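Local coordinates for DUF3863 domain-containing protein (Parabacteroides distasonis, PDB 3LM3) that is of unknown function but is probably a carbohydrate-active enzyme, a glycoside hydrolase or a deacetylase, at residues 47-57 / 85-94; 170-178 / 410-420. One frame throughout, in Å; residues are numbered along the deposited sequence.

Interaction 1: residues 47-57 / 85-94; sequences EVDWHTLEGVR and RKNYREIRDY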
loop_
_atom_site.group_PDB
_atom_site.type_symbol
_atom_site.label_atom_id
_atom_site.label_comp_id
_atom_site.label_asym_id
_atom_site.label_seq_id
_atom_site.Cartn_x
_atom_site.Cartn_y
_atom_site.Cartn_z
ATOM N N GLU A 47 5.030 16.397 16.778
ATOM C CA GLU A 47 5.081 17.017 15.457
ATOM C C GLU A 47 4.102 18.164 15.258
ATOM O O GLU A 47 3.847 18.557 14.107
ATOM C CB GLU A 47 4.853 15.955 14.376
ATOM C CG GLU A 47 5.959 14.931 14.252
ATOM C CD GLU A 47 5.707 13.942 13.158
ATOM O OE1 GLU A 47 4.512 13.739 12.815
ATOM O OE2 GLU A 47 6.636 13.323 12.610
ATOM N N VAL A 48 3.544 18.729 16.334
ATOM C CA VAL A 48 2.647 19.853 16.179
ATOM C C VAL A 48 3.250 20.957 15.311
ATOM O O VAL A 48 2.607 21.448 14.392
ATOM C CB VAL A 48 2.174 20.362 17.551
ATOM C CG1 VAL A 48 1.499 21.712 17.416
ATOM C CG2 VAL A 48 1.263 19.293 18.194
ATOM N N ASP A 49 4.508 21.314 15.562
ATOM C CA ASP A 49 5.145 22.384 14.835
ATOM C C ASP A 49 5.580 21.987 13.435
ATOM O O ASP A 49 5.952 22.832 12.635
ATOM C CB ASP A 49 6.344 22.908 15.632
ATOM C CG ASP A 49 5.954 23.517 16.975
ATOM O OD1 ASP A 49 4.776 23.886 17.211
ATOM O OD2 ASP A 49 6.859 23.630 17.834
ATOM N N TRP A 50 5.489 20.690 13.107
ATOM C CA TRP A 50 5.879 20.159 11.810
ATOM C C TRP A 50 4.709 20.174 10.812
ATOM O O TRP A 50 4.881 19.808 9.639
ATOM C CB TRP A 50 6.384 18.715 11.943
ATOM C CG TRP A 50 7.576 18.519 12.846
ATOM C CD1 TRP A 50 7.867 19.195 13.973
ATOM C CD2 TRP A 50 8.601 17.542 12.681
ATOM N NE1 TRP A 50 9.036 18.713 14.529
ATOM C CE2 TRP A 50 9.504 17.693 13.751
ATOM C CE3 TRP A 50 8.854 16.569 11.724
ATOM C CZ2 TRP A 50 10.644 16.896 13.880
ATOM C CZ3 TRP A 50 9.990 15.782 11.861
ATOM C CH2 TRP A 50 10.855 15.956 12.919
ATOM N N HIS A 51 3.536 20.606 11.293
ATOM C CA HIS A 51 2.312 20.648 10.514
ATOM C C HIS A 51 1.865 22.097 10.432
ATOM O O HIS A 51 1.503 22.699 11.433
ATOM C CB HIS A 51 1.216 19.765 11.118
ATOM C CG HIS A 51 1.517 18.303 11.009
ATOM N ND1 HIS A 51 2.345 17.640 11.884
ATOM C CD2 HIS A 51 1.179 17.403 10.055
ATOM C CE1 HIS A 51 2.477 16.381 11.484
ATOM N NE2 HIS A 51 1.769 16.210 10.379
ATOM N N THR A 52 1.913 22.657 9.234
ATOM C CA THR A 52 1.507 24.041 8.997
ATOM C C THR A 52 0.591 24.094 7.780
ATOM O O THR A 52 0.683 23.263 6.854
ATOM C CB THR A 52 2.679 25.018 8.781
ATOM O OG1 THR A 52 3.290 24.761 7.520
ATOM C CG2 THR A 52 3.687 24.928 9.922
ATOM N N LEU A 53 -0.278 25.101 7.766
ATOM C CA LEU A 53 -1.112 25.347 6.608
ATOM C C LEU A 53 -0.263 25.577 5.362
ATOM O O LEU A 53 -0.525 25.003 4.326
ATOM C CB LEU A 53 -2.007 26.556 6.860
ATOM C CG LEU A 53 -2.812 27.075 5.650
ATOM C CD1 LEU A 53 -3.772 26.007 5.064
ATOM C CD2 LEU A 53 -3.571 28.344 6.051
ATOM N N GLU A 54 0.761 26.412 5.462
ATOM C CA GLU A 54 1.578 26.676 4.279
ATOM C C GLU A 54 2.262 25.425 3.766
ATOM O O GLU A 54 2.397 25.258 2.551
ATOM C CB GLU A 54 2.612 27.781 4.494
ATOM C CG GLU A 54 3.747 27.849 3.389
ATOM C CD GLU A 54 3.269 27.950 1.896
ATOM O OE1 GLU A 54 2.069 27.749 1.560
ATOM O OE2 GLU A 54 4.138 28.217 1.032
ATOM N N GLY A 55 2.706 24.532 4.649
ATOM C CA GLY A 55 3.362 23.327 4.206
ATOM C C GLY A 55 2.430 22.376 3.488
ATOM O O GLY A 55 2.805 21.746 2.491
ATOM N N VAL A 56 1.200 22.231 3.993
ATOM C CA VAL A 56 0.236 21.371 3.409
ATOM C C VAL A 56 -0.207 21.912 2.029
ATOM O O VAL A 56 -0.317 21.197 1.054
ATOM C CB VAL A 56 -0.910 21.233 4.428
ATOM C CG1 VAL A 56 -2.020 20.457 3.858
ATOM C CG2 VAL A 56 -0.362 20.570 5.739
ATOM N N ARG A 57 -0.471 23.204 1.983
ATOM C CA ARG A 57 -0.870 23.881 0.739
ATOM C C ARG A 57 0.244 23.762 -0.316
ATOM O O ARG A 57 -0.009 23.477 -1.476
ATOM C CB ARG A 57 -1.189 25.339 1.028
ATOM C CG ARG A 57 -1.551 26.147 -0.216
ATOM C CD ARG A 57 -2.076 27.556 0.173
ATOM N NE ARG A 57 -1.189 28.200 1.141
ATOM C CZ ARG A 57 -1.559 28.980 2.172
ATOM N NH1 ARG A 57 -2.841 29.278 2.422
ATOM N NH2 ARG A 57 -0.614 29.467 2.987
ATOM N N ARG A 85 -5.917 23.347 18.288
ATOM C CA ARG A 85 -4.922 24.397 18.012
ATOM C C ARG A 85 -5.007 24.953 16.594
ATOM O O ARG A 85 -5.467 24.304 15.664
ATOM C CB ARG A 85 -3.505 23.953 18.372
ATOM C CG ARG A 85 -3.343 23.798 19.886
ATOM C CD ARG A 85 -2.015 23.153 20.251
ATOM N NE ARG A 85 -2.059 21.718 19.961
ATOM C CZ ARG A 85 -1.121 20.853 20.317
ATOM N NH1 ARG A 85 -0.020 21.284 20.927
ATOM N NH2 ARG A 85 -1.261 19.573 20.033
ATOM N N LYS A 86 -4.581 26.189 16.441
ATOM C CA LYS A 86 -4.850 26.944 15.235
ATOM C C LYS A 86 -4.312 26.272 13.965
ATOM O O LYS A 86 -4.996 26.246 12.926
ATOM C CB LYS A 86 -4.274 28.345 15.385
ATOM C CG LYS A 86 -4.347 29.192 14.138
ATOM C CD LYS A 86 -3.919 30.628 14.425
ATOM C CE LYS A 86 -3.877 31.434 13.139
ATOM N NZ LYS A 86 -3.610 32.873 13.366
ATOM N N ASN A 87 -3.112 25.690 14.027
ATOM C CA ASN A 87 -2.560 25.016 12.851
ATOM C C ASN A 87 -3.432 23.867 12.367
ATOM O O ASN A 87 -3.698 23.734 11.164
ATOM C CB ASN A 87 -1.109 24.563 13.041
ATOM C CG ASN A 87 -0.929 23.541 14.140
ATOM O OD1 ASN A 87 -1.474 23.680 15.249
ATOM N ND2 ASN A 87 -0.102 22.548 13.865
ATOM N N TYR A 88 -3.881 23.034 13.301
ATOM C CA TYR A 88 -4.714 21.897 12.929
ATOM C C TYR A 88 -6.065 22.359 12.457
ATOM O O TYR A 88 -6.601 21.796 11.515
ATOM C CB TYR A 88 -4.800 20.845 14.027
ATOM C CG TYR A 88 -3.490 20.101 14.126
ATOM C CD1 TYR A 88 -3.083 19.218 13.138
ATOM C CD2 TYR A 88 -2.609 20.341 15.172
ATOM C CE1 TYR A 88 -1.862 18.556 13.197
ATOM C CE2 TYR A 88 -1.392 19.692 15.231
ATOM C CZ TYR A 88 -1.016 18.803 14.267
ATOM O OH TYR A 88 0.211 18.154 14.312
ATOM N N ARG A 89 -6.615 23.399 13.052
ATOM C CA ARG A 89 -7.893 23.941 12.574
ATOM C C ARG A 89 -7.753 24.459 11.132
ATOM O O ARG A 89 -8.602 24.159 10.275
ATOM C CB ARG A 89 -8.412 25.038 13.498
ATOM C CG ARG A 89 -9.757 25.599 13.079
ATOM C CD ARG A 89 -10.413 26.384 14.220
ATOM N NE ARG A 89 -9.431 27.136 15.016
ATOM C CZ ARG A 89 -8.731 28.171 14.559
ATOM N NH1 ARG A 89 -8.890 28.582 13.301
ATOM N NH2 ARG A 89 -7.870 28.796 15.357
ATOM N N GLU A 90 -6.685 25.211 10.871
ATOM C CA GLU A 90 -6.405 25.754 9.538
ATOM C C GLU A 90 -6.197 24.658 8.507
ATOM O O GLU A 90 -6.678 24.736 7.371
ATOM C CB GLU A 90 -5.173 26.670 9.548
ATOM C CG GLU A 90 -5.362 27.989 10.280
ATOM C CD GLU A 90 -4.079 28.829 10.331
ATOM O OE1 GLU A 90 -2.940 28.292 10.275
ATOM O OE2 GLU A 90 -4.207 30.050 10.452
ATOM N N ILE A 91 -5.473 23.614 8.887
ATOM C CA ILE A 91 -5.267 22.491 7.987
ATOM C C ILE A 91 -6.586 21.791 7.685
ATOM O O ILE A 91 -6.858 21.458 6.516
ATOM C CB ILE A 91 -4.217 21.489 8.548
ATOM C CG1 ILE A 91 -2.839 22.128 8.477
ATOM C CG2 ILE A 91 -4.257 20.193 7.771
ATOM C CD1 ILE A 91 -1.787 21.405 9.379
ATOM N N ARG A 92 -7.416 21.535 8.693
ATOM C CA ARG A 92 -8.701 20.918 8.430
ATOM C C ARG A 92 -9.549 21.796 7.475
ATOM O O ARG A 92 -10.160 21.282 6.538
ATOM C CB ARG A 92 -9.487 20.612 9.714
ATOM C CG ARG A 92 -8.904 19.441 10.540
ATOM C CD ARG A 92 -9.793 19.019 11.678
ATOM N NE ARG A 92 -10.038 20.091 12.619
ATOM C CZ ARG A 92 -9.295 20.356 13.698
ATOM N NH1 ARG A 92 -8.219 19.639 14.004
ATOM N NH2 ARG A 92 -9.627 21.360 14.467
ATOM N N ASP A 93 -9.587 23.104 7.698
ATOM C CA ASP A 93 -10.378 24.000 6.853
ATOM C C ASP A 93 -9.876 23.933 5.411
ATOM O O ASP A 93 -10.676 23.875 4.479
ATOM C CB ASP A 93 -10.333 25.455 7.352
ATOM C CG ASP A 93 -11.118 25.694 8.636
ATOM O OD1 ASP A 93 -11.912 24.842 9.078
ATOM O OD2 ASP A 93 -10.928 26.791 9.194
ATOM N N TYR A 94 -8.562 23.904 5.231
ATOM C CA TYR A 94 -7.988 23.845 3.894
ATOM C C TYR A 94 -8.321 22.528 3.212
ATOM O O TYR A 94 -8.669 22.476 2.031
ATOM C CB TYR A 94 -6.465 24.021 3.970
ATOM C CG TYR A 94 -5.758 23.791 2.649
ATOM C CD1 TYR A 94 -5.837 24.723 1.636
ATOM C CD2 TYR A 94 -5.063 22.637 2.397
ATOM C CE1 TYR A 94 -5.220 24.512 0.425
ATOM C CE2 TYR A 94 -4.438 22.430 1.201
ATOM C CZ TYR A 94 -4.531 23.362 0.215
ATOM O OH TYR A 94 -3.920 23.145 -1.010
HETATM O O HOH W 1 -0.494 26.763 10.110
#
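Asn87 reaches from the first turn of helix 86-102 to the backbone of His51, its ND2 giving a hydrogen bond of 2.9 Å to His51 O. The N-H points at the oxygen at 163°, and the acceptor lies near the amide plane, although the donor is tilted somewhat from the carbonyl plane. With CG set between backbone N and carbonyl carbon (chi1 63°), the amide is turned to face this stretch of chain. The His51 ring is fixed from its own side: ND1 donates to Glu47 O at 2.8 Å, nearly in the ring plane, while Trp50 N reaches the same oxygen from the other face of the carbonyl plane. Tyr88 slants across His51, its hydroxyl engaged by Arg30 O. Next to this polar group, CD1 of Ile91 packs 3.8 Å from His51 CB and also meets Val56.

Thr52 N-caps helix 53-64 through OG1 and Gly55 N. Leu53 N, in the opening turn, donates to a water that in turn donates to Glu90 OE1, each bond 2.9 Å long. Further on, Tyr94 carries the apolar end. Leu53 CD1 sits 3.5 Å from Tyr94 CB, Val56 approaches the ring obliquely, and Arg57 CB lies over one ring face, 4.0 Å from Tyr94 CZ. Were Tyr94 cut back to an alanine, a gap beside Leu53 and Val56 would be likely, and Arg57 CB would probably lose the ring it lies over.

The helical segments run in the same general direction, 29° apart and 9.5 Å between axes. Helix 53-64 connects parallel strands 21-29 and 73-76, and helix 86-102 connects 73-76 to 105-108, so the contact joins neighbouring helices of two successive beta-alpha-beta crossovers.

Interaction 2: residues 170-178 / 410-420; sequences HAVIWSQHN and SLINKINQKAL
Lys418 overlaps the CB of His177 with its aliphatic chain, CE coming within 3.8 Å of that carbon, and carries its ammonium on to the backbone of Ser175. There NZ donates to Ser175 O at 2.8 Å, tilted 19° from the carbonyl plane. A bend at chi2 (-66°), followed by an extended run to NZ, carries the methylenes obliquely across His177 CB. Four oxygen acceptors surround the buried NZ: Ser175 O, Ala225 O, Arg227 O and a water that also accepts from His177 N, 3.1 Å from NZ and 2.9 Å from that nitrogen. At least one N-H is therefore probably shared, and the set of carbonyls probably stabilises the positive charge.

Gln417, extended beyond CG, reaches the two residues before Gln176: NE2 lies 3.6 Å from Ser175 CB and slants over toward Trp174 CH2, amide and indole planes 66° apart. Ser175 CB lies over one face of that indole, near its rim, and the indole NE1 is held by Ser187 O. CD1 of Leu420 and CD1 of Ile412 approach the modelled His177 ring obliquely.

Each segment contains a turn that takes part. Residues 173-176 form a type II turn just after parallel strand 168-172; residues 416-419 form a type I turn, reinforced by an Asx turn in which Asn416 OD1 accepts from Lys418 N at 2.9 Å. The contact therefore links a loop at the C-terminal end of a parallel strand to the loop that follows the four-stranded antiparallel sheet.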
loop_
_atom_site.group_PDB
_atom_site.type_symbol
_atom_site.label_atom_id
_atom_site.label_comp_id
_atom_site.label_asym_id
_atom_site.label_seq_id
_atom_site.Cartn_x
_atom_site.Cartn_y
_atom_site.Cartn_z
ATOM N N HIS A 170 -7.208 0.832 2.638
ATOM C CA HIS A 170 -5.793 0.501 2.627
ATOM C C HIS A 170 -5.557 -0.318 3.881
ATOM O O HIS A 170 -5.581 0.218 4.991
ATOM C CB HIS A 170 -4.910 1.747 2.578
ATOM C CG HIS A 170 -3.527 1.531 3.084
ATOM N ND1 HIS A 170 -2.700 0.520 2.633
ATOM C CD2 HIS A 170 -2.842 2.175 4.056
ATOM C CE1 HIS A 170 -1.569 0.564 3.327
ATOM N NE2 HIS A 170 -1.630 1.555 4.195
ATOM N N ALA A 171 -5.396 -1.632 3.699
ATOM C CA ALA A 171 -5.155 -2.593 4.772
ATOM C C ALA A 171 -4.157 -3.671 4.316
ATOM O O ALA A 171 -4.213 -4.839 4.752
ATOM C CB ALA A 171 -6.496 -3.189 5.267
ATOM N N VAL A 172 -3.283 -3.310 3.390
ATOM C CA VAL A 172 -2.170 -4.170 2.874
ATOM C C VAL A 172 -0.962 -3.246 3.016
ATOM O O VAL A 172 -0.971 -2.219 2.446
ATOM C CB VAL A 172 -2.357 -4.584 1.339
ATOM C CG1 VAL A 172 -1.041 -5.169 0.702
ATOM C CG2 VAL A 172 -3.546 -5.474 1.102
ATOM N N ILE A 173 0.057 -3.585 3.832
ATOM C CA ILE A 173 1.388 -2.904 3.724
ATOM C C ILE A 173 2.238 -3.973 3.094
ATOM O O ILE A 173 2.914 -4.777 3.753
ATOM C CB ILE A 173 2.022 -2.292 5.028
ATOM C CG1 ILE A 173 1.091 -1.229 5.645
ATOM C CG2 ILE A 173 3.275 -1.527 4.666
ATOM C CD1 ILE A 173 1.734 -0.321 6.763
ATOM N N TRP A 174 2.146 -4.042 1.766
ATOM C CA TRP A 174 2.580 -5.225 1.045
ATOM C C TRP A 174 4.032 -5.555 1.324
ATOM O O TRP A 174 4.928 -4.697 1.186
ATOM C CB TRP A 174 2.383 -5.096 -0.484
ATOM C CG TRP A 174 2.664 -6.412 -1.120
ATOM C CD1 TRP A 174 1.857 -7.515 -1.092
ATOM C CD2 TRP A 174 3.875 -6.821 -1.756
ATOM N NE1 TRP A 174 2.481 -8.577 -1.693
ATOM C CE2 TRP A 174 3.730 -8.176 -2.101
ATOM C CE3 TRP A 174 5.081 -6.175 -2.069
ATOM C CZ2 TRP A 174 4.739 -8.887 -2.729
ATOM C CZ3 TRP A 174 6.077 -6.902 -2.696
ATOM C CH2 TRP A 174 5.900 -8.234 -3.024
ATOM N N SER A 175 4.279 -6.809 1.717
ATOM C CA SER A 175 5.599 -7.375 1.990
ATOM C C SER A 175 6.273 -6.892 3.244
ATOM O O SER A 175 7.381 -7.291 3.514
ATOM C CB SER A 175 6.585 -7.260 0.822
ATOM O OG SER A 175 7.182 -5.978 0.676
ATOM N N GLN A 176 5.630 -6.067 4.038
ATOM C CA GLN A 176 6.280 -5.516 5.225
ATOM C C GLN A 176 6.688 -6.635 6.184
ATOM O O GLN A 176 5.867 -7.476 6.579
ATOM C CB GLN A 176 5.351 -4.529 5.941
ATOM C CG GLN A 176 5.775 -4.191 7.373
ATOM C CD GLN A 176 7.225 -3.813 7.459
ATOM O OE1 GLN A 176 7.904 -4.074 8.464
ATOM N NE2 GLN A 176 7.725 -3.228 6.398
ATOM N N HIS A 177 7.977 -6.655 6.526
ATOM C CA HIS A 177 8.478 -7.556 7.553
ATOM C C HIS A 177 9.630 -6.786 8.237
ATOM O O HIS A 177 10.532 -6.243 7.564
ATOM C CB HIS A 177 8.905 -8.917 6.940
ATOM C CG HIS A 177 8.596 -10.129 7.790
ATOM N ND1 HIS A 177 7.347 -10.710 7.851
ATOM C CD2 HIS A 177 9.398 -10.901 8.563
ATOM C CE1 HIS A 177 7.380 -11.759 8.654
ATOM N NE2 HIS A 177 8.618 -11.903 9.092
ATOM N N ASN A 178 9.597 -6.755 9.559
ATOM C CA ASN A 178 10.523 -5.937 10.345
ATOM C C ASN A 178 10.658 -4.487 9.857
ATOM O O ASN A 178 11.748 -4.049 9.466
ATOM C CB ASN A 178 11.888 -6.617 10.419
ATOM C CG ASN A 178 12.023 -7.494 11.637
ATOM O OD1 ASN A 178 11.204 -7.417 12.555
ATOM N ND2 ASN A 178 13.064 -8.328 11.663
ATOM N N SER A 410 1.844 -11.689 9.533
ATOM C CA SER A 410 2.154 -12.257 8.229
ATOM C C SER A 410 1.477 -13.583 7.983
ATOM O O SER A 410 1.298 -14.385 8.898
ATOM C CB SER A 410 3.660 -12.409 8.040
ATOM O OG SER A 410 4.309 -11.136 8.062
ATOM N N LEU A 411 1.118 -13.806 6.731
ATOM C CA LEU A 411 0.560 -15.083 6.286
ATOM C C LEU A 411 1.676 -15.831 5.564
ATOM O O LEU A 411 2.090 -15.468 4.452
ATOM C CB LEU A 411 -0.668 -14.843 5.395
ATOM C CG LEU A 411 -1.582 -16.054 5.175
ATOM C CD1 LEU A 411 -2.965 -15.610 4.669
ATOM C CD2 LEU A 411 -0.933 -17.091 4.221
ATOM N N ILE A 412 2.208 -16.866 6.218
ATOM C CA ILE A 412 3.378 -17.589 5.736
ATOM C C ILE A 412 3.113 -19.074 5.905
ATOM O O ILE A 412 2.601 -19.504 6.969
ATOM C CB ILE A 412 4.623 -17.165 6.558
ATOM C CG1 ILE A 412 5.008 -15.729 6.224
ATOM C CG2 ILE A 412 5.842 -18.059 6.295
ATOM C CD1 ILE A 412 6.119 -15.119 7.098
ATOM N N ASN A 413 3.401 -19.857 4.876
ATOM C CA ASN A 413 3.294 -21.296 5.010
ATOM C C ASN A 413 4.458 -21.950 4.265
ATOM O O ASN A 413 5.514 -22.102 4.870
ATOM C CB ASN A 413 1.890 -21.822 4.654
ATOM C CG ASN A 413 1.300 -21.196 3.407
ATOM O OD1 ASN A 413 1.797 -21.378 2.308
ATOM N ND2 ASN A 413 0.161 -20.527 3.583
ATOM N N LYS A 414 4.348 -22.251 2.979
ATOM C CA LYS A 414 5.365 -23.113 2.328
ATOM C C LYS A 414 6.757 -22.454 2.174
ATOM O O LYS A 414 7.743 -22.908 2.767
ATOM C CB LYS A 414 4.853 -23.636 0.977
ATOM C CG LYS A 414 3.517 -24.400 1.047
ATOM C CD LYS A 414 3.502 -25.463 2.171
ATOM C CE LYS A 414 2.419 -26.567 1.960
ATOM N NZ LYS A 414 2.813 -27.618 0.957
ATOM N N ILE A 415 6.842 -21.402 1.369
ATOM C CA ILE A 415 8.082 -20.682 1.116
ATOM C C ILE A 415 7.766 -19.182 1.134
ATOM O O ILE A 415 6.851 -18.736 0.444
ATOM C CB ILE A 415 8.699 -21.060 -0.270
ATOM C CG1 ILE A 415 8.970 -22.585 -0.334
ATOM C CG2 ILE A 415 9.997 -20.305 -0.558
ATOM C CD1 ILE A 415 9.576 -23.060 -1.637
ATOM N N ASN A 416 8.559 -18.419 1.891
ATOM C CA ASN A 416 8.358 -16.966 1.983
ATOM C C ASN A 416 9.621 -16.221 1.567
ATOM O O ASN A 416 10.722 -16.575 1.984
ATOM C CB ASN A 416 7.922 -16.575 3.391
ATOM C CG ASN A 416 7.979 -15.085 3.607
ATOM O OD1 ASN A 416 9.017 -14.570 4.032
ATOM N ND2 ASN A 416 6.906 -14.384 3.229
ATOM N N GLN A 417 9.443 -15.149 0.786
ATOM C CA GLN A 417 10.554 -14.403 0.171
ATOM C C GLN A 417 11.575 -13.842 1.141
ATOM O O GLN A 417 12.725 -13.669 0.756
ATOM C CB GLN A 417 10.013 -13.279 -0.700
ATOM C CG GLN A 417 9.306 -12.164 0.082
ATOM C CD GLN A 417 8.678 -11.114 -0.818
ATOM O OE1 GLN A 417 9.171 -10.870 -1.922
ATOM N NE2 GLN A 417 7.608 -10.459 -0.336
ATOM N N LYS A 418 11.187 -13.551 2.384
ATOM C CA LYS A 418 12.127 -12.973 3.326
ATOM C C LYS A 418 13.228 -13.964 3.715
ATOM O O LYS A 418 14.284 -13.564 4.221
ATOM C CB LYS A 418 11.404 -12.440 4.568
ATOM C CG LYS A 418 10.254 -11.491 4.273
ATOM C CD LYS A 418 10.713 -10.157 3.628
ATOM C CE LYS A 418 9.534 -9.349 3.210
ATOM N NZ LYS A 418 9.937 -7.982 2.701
ATOM N N ALA A 419 12.984 -15.250 3.473
ATOM C CA ALA A 419 14.048 -16.272 3.592
ATOM C C ALA A 419 14.609 -16.381 5.013
ATOM O O ALA A 419 15.828 -16.576 5.198
ATOM C CB ALA A 419 15.179 -16.020 2.581
ATOM N N LEU A 420 13.729 -16.253 5.993
ATOM C CA LEU A 420 14.156 -16.261 7.388
ATOM C C LEU A 420 14.158 -17.648 8.007
ATOM O O LEU A 420 14.767 -17.826 9.050
ATOM C CB LEU A 420 13.332 -15.306 8.235
ATOM C CG LEU A 420 13.457 -13.842 7.776
ATOM C CD1 LEU A 420 12.583 -12.960 8.615
ATOM C CD2 LEU A 420 14.896 -13.335 7.809
HETATM O O HOH W 2 9.836 -5.514 4.595
#

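Interaction 1 closes along the chain before interaction 2 opens, and the two lie on opposite sides of the chain's centre, 36 Å apart between centres and about 16 Å between nearest atoms. They share no helix or strand. Interaction 1 is local, with 27 residues between its segments, and lies in the helical layer around the five-stranded parallel sheet. Interaction 2 spans 231 intervening residues, from the three-stranded parallel sheet to the loop following antiparallel strand 383-389. The first thus packs consecutive units within the DUF3863 region, whereas the second ties that region to DUF3864, consistent with a parallel alpha/beta module joined to a C-terminal beta module.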